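Local coordinates for protein apicoplast TIC22, putative (PDB 4E6Z) that acts as an essential chaperone required for protein import into the apicoplast of Plasmodium falciparum, at residues C105-D108 / A109-M112; M135-A138 / Y139-K143; Y180-S183 / F184-S188; F214-E217 / D218-A222. One frame throughout, in Å; residues are numbered along the deposited sequence.

Interaction 1: C105-D108 / A109-M112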
loop_
_atom_site.group_PDB
_atom_site.type_symbol
_atom_site.label_atom_id
_atom_site.label_comp_id
_atom_site.label_asym_id
_atom_site.label_seq_id
_atom_site.Cartn_x
_atom_site.Cartn_y
_atom_site.Cartn_z
ATOM N N CYS A 105 1.943 4.743 -1.032
ATOM C CA CYS A 105 2.053 6.011 -0.312
ATOM C C CYS A 105 2.026 7.174 -1.293
ATOM O O CYS A 105 2.845 7.231 -2.210
ATOM C CB CYS A 105 3.332 6.056 0.528
ATOM S SG CYS A 105 3.646 7.641 1.349
ATOM N N PRO A 106 1.079 8.105 -1.096
ATOM C CA PRO A 106 0.843 9.209 -2.035
ATOM C C PRO A 106 2.033 10.158 -2.108
ATOM O O PRO A 106 2.215 10.833 -3.118
ATOM C CB PRO A 106 -0.366 9.928 -1.427
ATOM C CG PRO A 106 -0.290 9.599 0.041
ATOM C CD PRO A 106 0.210 8.192 0.092
ATOM N N TYR A 107 2.829 10.212 -1.048
ATOM C CA TYR A 107 3.972 11.117 -1.020
ATOM C C TYR A 107 5.146 10.555 -1.819
ATOM O O TYR A 107 5.976 11.308 -2.314
ATOM C CB TYR A 107 4.364 11.449 0.423
ATOM C CG TYR A 107 3.216 12.041 1.210
ATOM C CD1 TYR A 107 2.737 13.314 0.925
ATOM C CD2 TYR A 107 2.599 11.322 2.224
ATOM C CE1 TYR A 107 1.679 13.856 1.635
ATOM C CE2 TYR A 107 1.543 11.855 2.940
ATOM C CZ TYR A 107 1.087 13.123 2.642
ATOM O OH TYR A 107 0.035 13.654 3.354
ATOM N N ASP A 108 5.204 9.233 -1.949
ATOM C CA ASP A 108 6.165 8.609 -2.849
ATOM C C ASP A 108 5.795 8.960 -4.296
ATOM O O ASP A 108 6.666 9.213 -5.119
ATOM C CB ASP A 108 6.177 7.090 -2.672
ATOM C CG ASP A 108 6.769 6.647 -1.332
ATOM O OD1 ASP A 108 7.233 7.503 -0.548
ATOM O OD2 ASP A 108 6.770 5.425 -1.072
ATOM N N ALA A 109 4.498 8.968 -4.595
ATOM C CA ALA A 109 4.015 9.345 -5.923
ATOM C C ALA A 109 4.297 10.815 -6.214
ATOM O O ALA A 109 4.770 11.158 -7.296
ATOM C CB ALA A 109 2.528 9.060 -6.056
ATOM N N GLU A 110 3.998 11.677 -5.246
ATOM C CA GLU A 110 4.310 13.097 -5.354
ATOM C C GLU A 110 5.793 13.303 -5.645
ATOM O O GLU A 110 6.166 14.189 -6.408
ATOM C CB GLU A 110 3.937 13.836 -4.067
ATOM C CG GLU A 110 2.493 14.290 -3.989
ATOM C CD GLU A 110 2.272 15.299 -2.879
ATOM O OE1 GLU A 110 3.241 15.601 -2.156
ATOM O OE2 GLU A 110 1.136 15.796 -2.733
ATOM N N ASN A 111 6.634 12.489 -5.018
ATOM C CA ASN A 111 8.068 12.586 -5.225
ATOM C C ASN A 111 8.459 12.273 -6.664
ATOM O O ASN A 111 9.333 12.922 -7.224
ATOM C CB ASN A 111 8.822 11.657 -4.271
ATOM C CG ASN A 111 10.300 11.564 -4.603
ATOM O OD1 ASN A 111 11.039 12.543 -4.486
ATOM N ND2 ASN A 111 10.734 10.388 -5.040
HETATM N N MSE A 112 7.826 11.262 -7.252
HETATM C CA MSE A 112 8.136 10.897 -8.627
HETATM C C MSE A 112 7.631 11.960 -9.594
HETATM O O MSE A 112 8.328 12.326 -10.540
HETATM C CB MSE A 112 7.555 9.535 -8.989
HETATM C CG MSE A 112 8.049 9.023 -10.330
HETATM SE SE MSE A 112 7.128 7.437 -10.989
HETATM C CE MSE A 112 5.347 8.169 -11.137
HETATM O O HOH W 1 9.066 8.179 -5.458
#

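Interaction 2: M135-A138 / Y139-K143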
loop_
_atom_site.group_PDB
_atom_site.type_symbol
_atom_site.label_atom_id
_atom_site.label_comp_id
_atom_site.label_asym_id
_atom_site.label_seq_id
_atom_site.Cartn_x
_atom_site.Cartn_y
_atom_site.Cartn_z
HETATM N N MSE A 135 -6.247 -1.059 -4.058
HETATM C CA MSE A 135 -5.453 -2.282 -4.081
HETATM C C MSE A 135 -6.194 -3.389 -4.810
HETATM O O MSE A 135 -5.576 -4.264 -5.413
HETATM C CB MSE A 135 -5.112 -2.739 -2.663
HETATM C CG MSE A 135 -3.675 -2.466 -2.254
HETATM SE SE MSE A 135 -2.368 -3.215 -3.501
HETATM C CE MSE A 135 -3.052 -5.036 -3.609
ATOM N N LYS A 136 -7.521 -3.356 -4.735
ATOM C CA LYS A 136 -8.355 -4.288 -5.485
ATOM C C LYS A 136 -8.061 -4.175 -6.976
ATOM O O LYS A 136 -7.676 -5.151 -7.622
ATOM C CB LYS A 136 -9.835 -4.005 -5.226
ATOM C CG LYS A 136 -10.789 -4.755 -6.147
ATOM C CD LYS A 136 -12.233 -4.368 -5.863
ATOM C CE LYS A 136 -13.197 -5.056 -6.819
ATOM N NZ LYS A 136 -14.612 -4.671 -6.555
ATOM N N LYS A 137 -8.251 -2.977 -7.516
ATOM C CA LYS A 137 -7.945 -2.710 -8.916
ATOM C C LYS A 137 -6.484 -3.035 -9.224
ATOM O O LYS A 137 -6.173 -3.598 -10.271
ATOM C CB LYS A 137 -8.242 -1.249 -9.255
ATOM C CG LYS A 137 -7.796 -0.826 -10.641
ATOM C CD LYS A 137 -8.580 -1.548 -11.721
ATOM C CE LYS A 137 -8.170 -1.064 -13.109
ATOM N NZ LYS A 137 -8.974 -1.691 -14.193
ATOM N N ALA A 138 -5.593 -2.682 -8.303
ATOM C CA ALA A 138 -4.167 -2.924 -8.491
ATOM C C ALA A 138 -3.872 -4.418 -8.563
ATOM O O ALA A 138 -3.026 -4.859 -9.339
ATOM C CB ALA A 138 -3.363 -2.271 -7.373
ATOM N N TYR A 139 -4.577 -5.193 -7.746
ATOM C CA TYR A 139 -4.427 -6.642 -7.746
ATOM C C TYR A 139 -4.957 -7.222 -9.052
ATOM O O TYR A 139 -4.341 -8.104 -9.647
ATOM C CB TYR A 139 -5.162 -7.252 -6.552
ATOM C CG TYR A 139 -4.995 -8.750 -6.416
ATOM C CD1 TYR A 139 -6.100 -9.588 -6.343
ATOM C CD2 TYR A 139 -3.732 -9.323 -6.361
ATOM C CE1 TYR A 139 -5.950 -10.956 -6.213
ATOM C CE2 TYR A 139 -3.572 -10.690 -6.234
ATOM C CZ TYR A 139 -4.683 -11.502 -6.161
ATOM O OH TYR A 139 -4.525 -12.862 -6.036
ATOM N N GLU A 140 -6.104 -6.717 -9.495
ATOM C CA GLU A 140 -6.676 -7.121 -10.774
ATOM C C GLU A 140 -5.697 -6.861 -11.914
ATOM O O GLU A 140 -5.653 -7.612 -12.885
ATOM C CB GLU A 140 -7.990 -6.381 -11.030
ATOM C CG GLU A 140 -9.073 -6.672 -10.005
ATOM C CD GLU A 140 -10.317 -5.825 -10.208
ATOM O OE1 GLU A 140 -10.263 -4.868 -11.012
ATOM O OE2 GLU A 140 -11.348 -6.116 -9.563
ATOM N N LEU A 141 -4.905 -5.801 -11.783
ATOM C CA LEU A 141 -3.929 -5.439 -12.804
ATOM C C LEU A 141 -2.730 -6.383 -12.812
ATOM O O LEU A 141 -2.403 -6.970 -13.842
ATOM C CB LEU A 141 -3.466 -3.992 -12.617
ATOM C CG LEU A 141 -4.492 -2.914 -12.979
ATOM C CD1 LEU A 141 -3.953 -1.526 -12.669
ATOM C CD2 LEU A 141 -4.888 -3.022 -14.449
HETATM N N MSE A 142 -2.079 -6.522 -11.664
HETATM C CA MSE A 142 -0.915 -7.396 -11.542
HETATM C C MSE A 142 -1.256 -8.827 -11.941
HETATM O O MSE A 142 -0.431 -9.531 -12.524
HETATM C CB MSE A 142 -0.385 -7.371 -10.109
HETATM C CG MSE A 142 -0.104 -5.979 -9.584
HETATM SE SE MSE A 142 -0.027 -5.928 -7.645
HETATM C CE MSE A 142 1.541 -7.053 -7.368
ATOM N N LYS A 143 -2.475 -9.246 -11.619
ATOM C CA LYS A 143 -2.941 -10.600 -11.904
ATOM C C LYS A 143 -3.269 -10.777 -13.382
ATOM O O LYS A 143 -2.819 -11.729 -14.020
ATOM C CB LYS A 143 -4.178 -10.914 -11.062
ATOM C CG LYS A 143 -4.773 -12.288 -11.310
ATOM C CD LYS A 143 -6.182 -12.375 -10.747
ATOM C CE LYS A 143 -6.220 -11.931 -9.295
ATOM N NZ LYS A 143 -7.610 -11.886 -8.764
#

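Interaction 3: Y180-S183 / F184-S188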
loop_
_atom_site.group_PDB
_atom_site.type_symbol
_atom_site.label_atom_id
_atom_site.label_comp_id
_atom_site.label_asym_id
_atom_site.label_seq_id
_atom_site.Cartn_x
_atom_site.Cartn_y
_atom_site.Cartn_z
ATOM N N TYR A 180 13.837 -2.876 10.804
ATOM C CA TYR A 180 14.118 -3.040 12.222
ATOM C C TYR A 180 13.671 -4.414 12.715
ATOM O O TYR A 180 14.380 -5.074 13.470
ATOM C CB TYR A 180 13.415 -1.933 13.015
ATOM C CG TYR A 180 13.631 -1.983 14.511
ATOM C CD1 TYR A 180 12.672 -2.528 15.352
ATOM C CD2 TYR A 180 14.793 -1.477 15.084
ATOM C CE1 TYR A 180 12.862 -2.569 16.720
ATOM C CE2 TYR A 180 14.991 -1.515 16.450
ATOM C CZ TYR A 180 14.022 -2.063 17.263
ATOM O OH TYR A 180 14.209 -2.107 18.625
ATOM N N TYR A 181 12.498 -4.844 12.262
ATOM C CA TYR A 181 11.871 -6.063 12.762
ATOM C C TYR A 181 12.283 -7.329 12.015
ATOM O O TYR A 181 11.843 -8.427 12.350
ATOM C CB TYR A 181 10.349 -5.902 12.758
ATOM C CG TYR A 181 9.895 -4.746 13.616
ATOM C CD1 TYR A 181 9.759 -4.889 14.997
ATOM C CD2 TYR A 181 9.622 -3.508 13.053
ATOM C CE1 TYR A 181 9.352 -3.828 15.786
ATOM C CE2 TYR A 181 9.217 -2.442 13.830
ATOM C CZ TYR A 181 9.084 -2.603 15.195
ATOM O OH TYR A 181 8.678 -1.535 15.962
ATOM N N LEU A 182 13.135 -7.177 11.009
ATOM C CA LEU A 182 13.652 -8.327 10.281
ATOM C C LEU A 182 15.090 -8.626 10.693
ATOM O O LEU A 182 15.865 -7.714 10.990
ATOM C CB LEU A 182 13.582 -8.086 8.771
ATOM C CG LEU A 182 12.245 -8.246 8.039
ATOM C CD1 LEU A 182 11.100 -8.508 9.000
ATOM C CD2 LEU A 182 11.961 -7.018 7.183
ATOM N N SER A 183 15.446 -9.906 10.715
ATOM C CA SER A 183 16.827 -10.293 10.968
ATOM C C SER A 183 17.636 -10.094 9.692
ATOM O O SER A 183 17.068 -9.860 8.626
ATOM C CB SER A 183 16.914 -11.743 11.449
ATOM O OG SER A 183 16.440 -12.642 10.465
ATOM N N PHE A 184 18.957 -10.182 9.801
ATOM C CA PHE A 184 19.829 -9.895 8.666
ATOM C C PHE A 184 19.396 -10.615 7.391
ATOM O O PHE A 184 19.286 -10.001 6.330
ATOM C CB PHE A 184 21.284 -10.234 8.996
ATOM C CG PHE A 184 22.241 -9.939 7.875
ATOM C CD1 PHE A 184 22.558 -10.911 6.942
ATOM C CD2 PHE A 184 22.817 -8.685 7.751
ATOM C CE1 PHE A 184 23.433 -10.641 5.908
ATOM C CE2 PHE A 184 23.695 -8.409 6.719
ATOM C CZ PHE A 184 24.003 -9.389 5.796
ATOM N N THR A 185 19.147 -11.917 7.500
ATOM C CA THR A 185 18.813 -12.729 6.334
ATOM C C THR A 185 17.304 -12.807 6.100
ATOM O O THR A 185 16.852 -13.271 5.053
ATOM C CB THR A 185 19.397 -14.150 6.454
ATOM O OG1 THR A 185 20.787 -14.069 6.791
ATOM C CG2 THR A 185 19.244 -14.909 5.143
ATOM N N LYS A 186 16.529 -12.347 7.075
ATOM C CA LYS A 186 15.076 -12.350 6.951
ATOM C C LYS A 186 14.597 -11.107 6.206
ATOM O O LYS A 186 13.520 -11.104 5.611
ATOM C CB LYS A 186 14.418 -12.433 8.331
ATOM C CG LYS A 186 12.974 -12.910 8.312
ATOM C CD LYS A 186 12.477 -13.220 9.719
ATOM C CE LYS A 186 11.663 -12.073 10.302
ATOM N NZ LYS A 186 10.319 -11.968 9.669
ATOM N N LYS A 187 15.411 -10.055 6.239
ATOM C CA LYS A 187 15.066 -8.794 5.587
ATOM C C LYS A 187 15.440 -8.795 4.108
ATOM O O LYS A 187 15.177 -7.830 3.391
ATOM C CB LYS A 187 15.734 -7.615 6.302
ATOM C CG LYS A 187 17.251 -7.631 6.266
ATOM C CD LYS A 187 17.835 -6.530 7.144
ATOM C CE LYS A 187 17.443 -6.721 8.602
ATOM N NZ LYS A 187 18.028 -5.680 9.491
ATOM N N SER A 188 16.054 -9.883 3.655
ATOM C CA SER A 188 16.410 -10.024 2.251
ATOM C C SER A 188 15.156 -10.051 1.385
ATOM O O SER A 188 15.093 -9.397 0.345
ATOM C CB SER A 188 17.227 -11.299 2.029
ATOM O OG SER A 188 18.410 -11.289 2.806
#

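Interaction 4: F214-E217 / D218-A222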
loop_
_atom_site.group_PDB
_atom_site.type_symbol
_atom_site.label_atom_id
_atom_site.label_comp_id
_atom_site.label_asym_id
_atom_site.label_seq_id
_atom_site.Cartn_x
_atom_site.Cartn_y
_atom_site.Cartn_z
ATOM N N PHE A 214 -0.738 -0.896 7.470
ATOM C CA PHE A 214 0.247 -0.500 6.475
ATOM C C PHE A 214 1.258 0.467 7.081
ATOM O O PHE A 214 2.446 0.394 6.783
ATOM C CB PHE A 214 -0.422 0.093 5.228
ATOM C CG PHE A 214 -0.918 -0.949 4.268
ATOM C CD1 PHE A 214 -0.113 -1.396 3.232
ATOM C CD2 PHE A 214 -2.177 -1.505 4.419
ATOM C CE1 PHE A 214 -0.562 -2.367 2.351
ATOM C CE2 PHE A 214 -2.631 -2.477 3.545
ATOM C CZ PHE A 214 -1.822 -2.911 2.513
ATOM N N ASP A 215 0.783 1.361 7.942
ATOM C CA ASP A 215 1.667 2.286 8.644
ATOM C C ASP A 215 1.988 1.812 10.059
ATOM O O ASP A 215 1.089 1.586 10.870
ATOM C CB ASP A 215 1.069 3.694 8.680
ATOM C CG ASP A 215 1.146 4.396 7.332
ATOM O OD1 ASP A 215 1.354 3.704 6.310
ATOM O OD2 ASP A 215 0.999 5.637 7.297
ATOM N N LEU A 216 3.278 1.660 10.340
ATOM C CA LEU A 216 3.739 1.296 11.668
ATOM C C LEU A 216 3.172 2.257 12.709
ATOM O O LEU A 216 2.702 1.837 13.764
ATOM C CB LEU A 216 5.269 1.306 11.731
ATOM C CG LEU A 216 5.872 1.097 13.128
ATOM C CD1 LEU A 216 5.352 -0.184 13.765
ATOM C CD2 LEU A 216 7.394 1.091 13.081
ATOM N N GLU A 217 3.213 3.549 12.398
ATOM C CA GLU A 217 2.760 4.576 13.329
ATOM C C GLU A 217 1.276 4.442 13.684
ATOM O O GLU A 217 0.858 4.833 14.777
ATOM C CB GLU A 217 3.084 5.980 12.802
ATOM C CG GLU A 217 3.176 6.086 11.279
ATOM C CD GLU A 217 4.533 5.668 10.726
ATOM O OE1 GLU A 217 5.506 6.444 10.857
ATOM O OE2 GLU A 217 4.624 4.566 10.147
ATOM N N ASP A 218 0.486 3.884 12.770
ATOM C CA ASP A 218 -0.918 3.593 13.060
ATOM C C ASP A 218 -1.025 2.448 14.069
ATOM O O ASP A 218 -1.853 2.485 14.978
ATOM C CB ASP A 218 -1.682 3.236 11.783
ATOM C CG ASP A 218 -1.897 4.437 10.866
ATOM O OD1 ASP A 218 -1.793 5.592 11.339
ATOM O OD2 ASP A 218 -2.183 4.222 9.670
ATOM N N LEU A 219 -0.186 1.432 13.892
ATOM C CA LEU A 219 -0.141 0.296 14.800
ATOM C C LEU A 219 0.237 0.745 16.206
ATOM O O LEU A 219 -0.475 0.460 17.169
ATOM C CB LEU A 219 0.850 -0.760 14.300
ATOM C CG LEU A 219 1.145 -1.908 15.275
ATOM C CD1 LEU A 219 -0.129 -2.644 15.644
ATOM C CD2 LEU A 219 2.175 -2.872 14.698
ATOM N N LYS A 220 1.361 1.447 16.317
ATOM C CA LYS A 220 1.823 1.957 17.603
ATOM C C LYS A 220 0.774 2.848 18.255
ATOM O O LYS A 220 0.685 2.928 19.480
ATOM C CB LYS A 220 3.141 2.719 17.443
ATOM C CG LYS A 220 4.346 1.818 17.218
ATOM C CD LYS A 220 5.633 2.613 17.070
ATOM C CE LYS A 220 6.829 1.683 16.896
ATOM N NZ LYS A 220 8.089 2.413 16.566
ATOM N N GLU A 221 -0.022 3.515 17.429
ATOM C CA GLU A 221 -1.063 4.392 17.935
ATOM C C GLU A 221 -2.210 3.573 18.514
ATOM O O GLU A 221 -2.805 3.952 19.522
ATOM C CB GLU A 221 -1.567 5.312 16.824
ATOM C CG GLU A 221 -2.135 6.624 17.325
ATOM C CD GLU A 221 -1.839 7.777 16.385
ATOM O OE1 GLU A 221 -1.720 8.922 16.872
ATOM O OE2 GLU A 221 -1.711 7.537 15.165
ATOM N N ALA A 222 -2.507 2.445 17.874
ATOM C CA ALA A 222 -3.581 1.565 18.325
ATOM C C ALA A 222 -3.173 0.799 19.586
ATOM O O ALA A 222 -4.013 0.440 20.412
ATOM C CB ALA A 222 -3.980 0.602 17.212
HETATM O O HOH W 2 -1.872 1.735 8.663
#

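Interaction 1: C105-D108 / A109-M112
Pro-106 O accepts from Glu-110 N at 2.9 Å in the first strong backbone bond of this turn. Tyr-107 O takes Asn-111 N at 3.0 Å. Asp-108 O receives the N of Met-112, a selenomethionine, at 3.2 Å. The bond from Ala-109 N to Cys-105 O is weak. A water donates to Asp-108 O at 2.6 Å and accepts from Asn-111 ND2 at 2.8 Å, tying this amide to the backbone three residues earlier.

This is the first turn of helix 106-119, with Cys-105 as its N-cap. Cys-105 SG accepts a weak capping bond from Tyr-107 N at 3.6 Å.

Tyr-107 and Glu-110 run side by side. Glu-110 CG is anti to its own carbonyl carbon (chi1 -86°) and the chain is extended beyond it, carrying the carboxylate alongside the ring. Glu-110 OE1 sits at the ring edge, 3.9 Å from Tyr-107 CD1, and the carboxylate is turned 89° to the ring. Glu-110 OE2 binds Lys-269 and the Tyr-266 hydroxyl, which joins this turn to helix 261-272. Asp-108 turns its carboxylate to the backbone N of Lys-172. Ala-109 CB packs on the carbonyl of Pro-106 and touches Phe-80 and Ile-82 of strand 78-83 and Phe-103 of strand 97-103.

Interaction 2: M135-A138 / Y139-K143
Met-135 O and Tyr-139 N form the first of four i to i+4 backbone bonds in the opening turns of helix 135-150. The bond is 2.7 Å long. Glu-140 N donates to Lys-136 O at 2.9 Å. Leu-141 N gives its main bond to Lys-137 O at 3.0 Å and a weak one to Ala-138 O. Ala-138 O also accepts from Met-142 N at 3.0 Å. That oxygen therefore has two backbone donors. At the start of the helix, the N-H of Lys-137 is met by Thr-134 OG1.

The side chains of two lysines flank Glu-140. Lys-136 CE lies 3.5 Å from Glu-140 OE2. Lys-137 crosses Glu-140 at about a right angle, with its CD 3.8 Å from Glu-140 OE1. Glu-140 CG lies anti to its own carbonyl carbon (chi1 -62°), and the extended chain runs back toward the helix start. Neither ammonium touches the carboxylate. Lys-136 NZ and Glu-140 OE2 are 4.7 Å apart, so any attraction acts at a distance. Lys-136 NZ has a long, weak ion pair with Glu-75.

The apolar side chains meet the sheet strands. Ala-138, Leu-141 and Met-142 touch Met-102 of strand 97-103, while Met-135 reaches Val-79 and Leu-168. Met-135 and Met-142 are selenomethionines. The Met-135 side chain bends forward along the helix, toward the next turn, bringing its CE to 4.2 Å from Tyr-139 CB.

Interaction 3: Y180-S183 / F184-S188
Ser-183 O accepts from Lys-187 N at 2.9 Å, and more weakly from Lys-186 N, as the chain curls through one turn with helical angles at residues 184-186. The same N-H of Lys-186 also points weakly to Ser-183 OG at 3.4 Å. That hydroxyl sits between its own backbone N and carbonyl carbon (chi1 63°), which brings it against Lys-186, 2.9 Å from that residue's CB.

Lys-187 wraps around the carbonyls of the first segment. Its chain folds back over Ser-183 O and brings CE to 3.0 Å from Leu-182 O. The ammonium does not bond to Leu-182 O; it gives a weak hydrogen bond to Leu-179 O, at the end of helix 172-179. Leu-182 packs on the same lysine near its root. The CB atoms of Leu-182 and Lys-187 are 3.3 Å apart, tighter than usual for two carbons.

Lys-186 crosses Leu-182 at about a right angle. Bends at chi3 and chi4 place its NZ 3.6 Å from Leu-182 CD1; the ammonium lies beside a methyl group.

Leu-182 is buried and also touches Val-240 of strand 238-242. Most of the other side chains face solvent. The whole is a surface connection between helix 172-179 and strand 193-203. The bonds to Ser-183 O and OG make the pattern of an ST motif, though those from Lys-186 N are weak.

Interaction 4: F214-E217 / D218-A222
Asp-215 and Asp-218 lie side by side, pointing the same way. Their carboxylate planes are 21° apart, and Asp-218 OD2 comes to 3.4 Å from Asp-215 CB. The two OD2 atoms are 4.2 Å apart, a pairing of like charges. A water accepts from Asp-215 N at 2.8 Å and can donate to Asp-218 OD2 at 2.7 Å, though more acceptors than protons are in reach. Away from the carboxylates, Leu-216 meets the extended Lys-220 chain. Its CG is anti to its backbone N (chi1 173°), which sets its methyls against Lys-220. Leu-216 CD2 is 3.8 Å from Lys-220 NZ, and Lys-220 CE is 3.9 Å from Leu-216 CG.

The backbone positions them. Asp-215 is the N-cap residue of helix 216-227, though its side chain makes no capping bond. Its carbonyl O accepts from Leu-219 N at 3.3 Å and weakly from Asp-218 N. Leu-216 O takes Lys-220 N at 2.9 Å.

Partners outside this turn probably offset the acidic charge. Asp-215 OD2 accepts from Ser-260 OG, and Asp-218 OD2 from the backbone N of Thr-261. Gln-174 binds both Glu-217 OE2 and Leu-216 N, joining helix 172-179 here. Leu-219 packs into the sheet on Phe-195, Ala-197 and Phe-213.

How the interactions relate
All four are local turns, met in order along the chain. Interactions 3 and 4 touch: Tyr-181 of the loop packs on the 216-227 helix, with its OH 3.8 Å from Lys-220 CE and its CE2 4.0 Å from Leu-216 CD2. Interactions 2 and 4 lie on opposite sides of the chain's centre, with centres 25 Å apart, yet their nearest atoms are only about 5 Å apart. Met-135 and Phe-214 both touch Ile-77 and Leu-104 there. Helix 172-179 and the 260-272 region link interactions 1 and 4, whose centres are 20 Å apart. A glycerol, probably from the crystallisation liquor, lies about 3 Å from the Met-112 side chain of interaction 1.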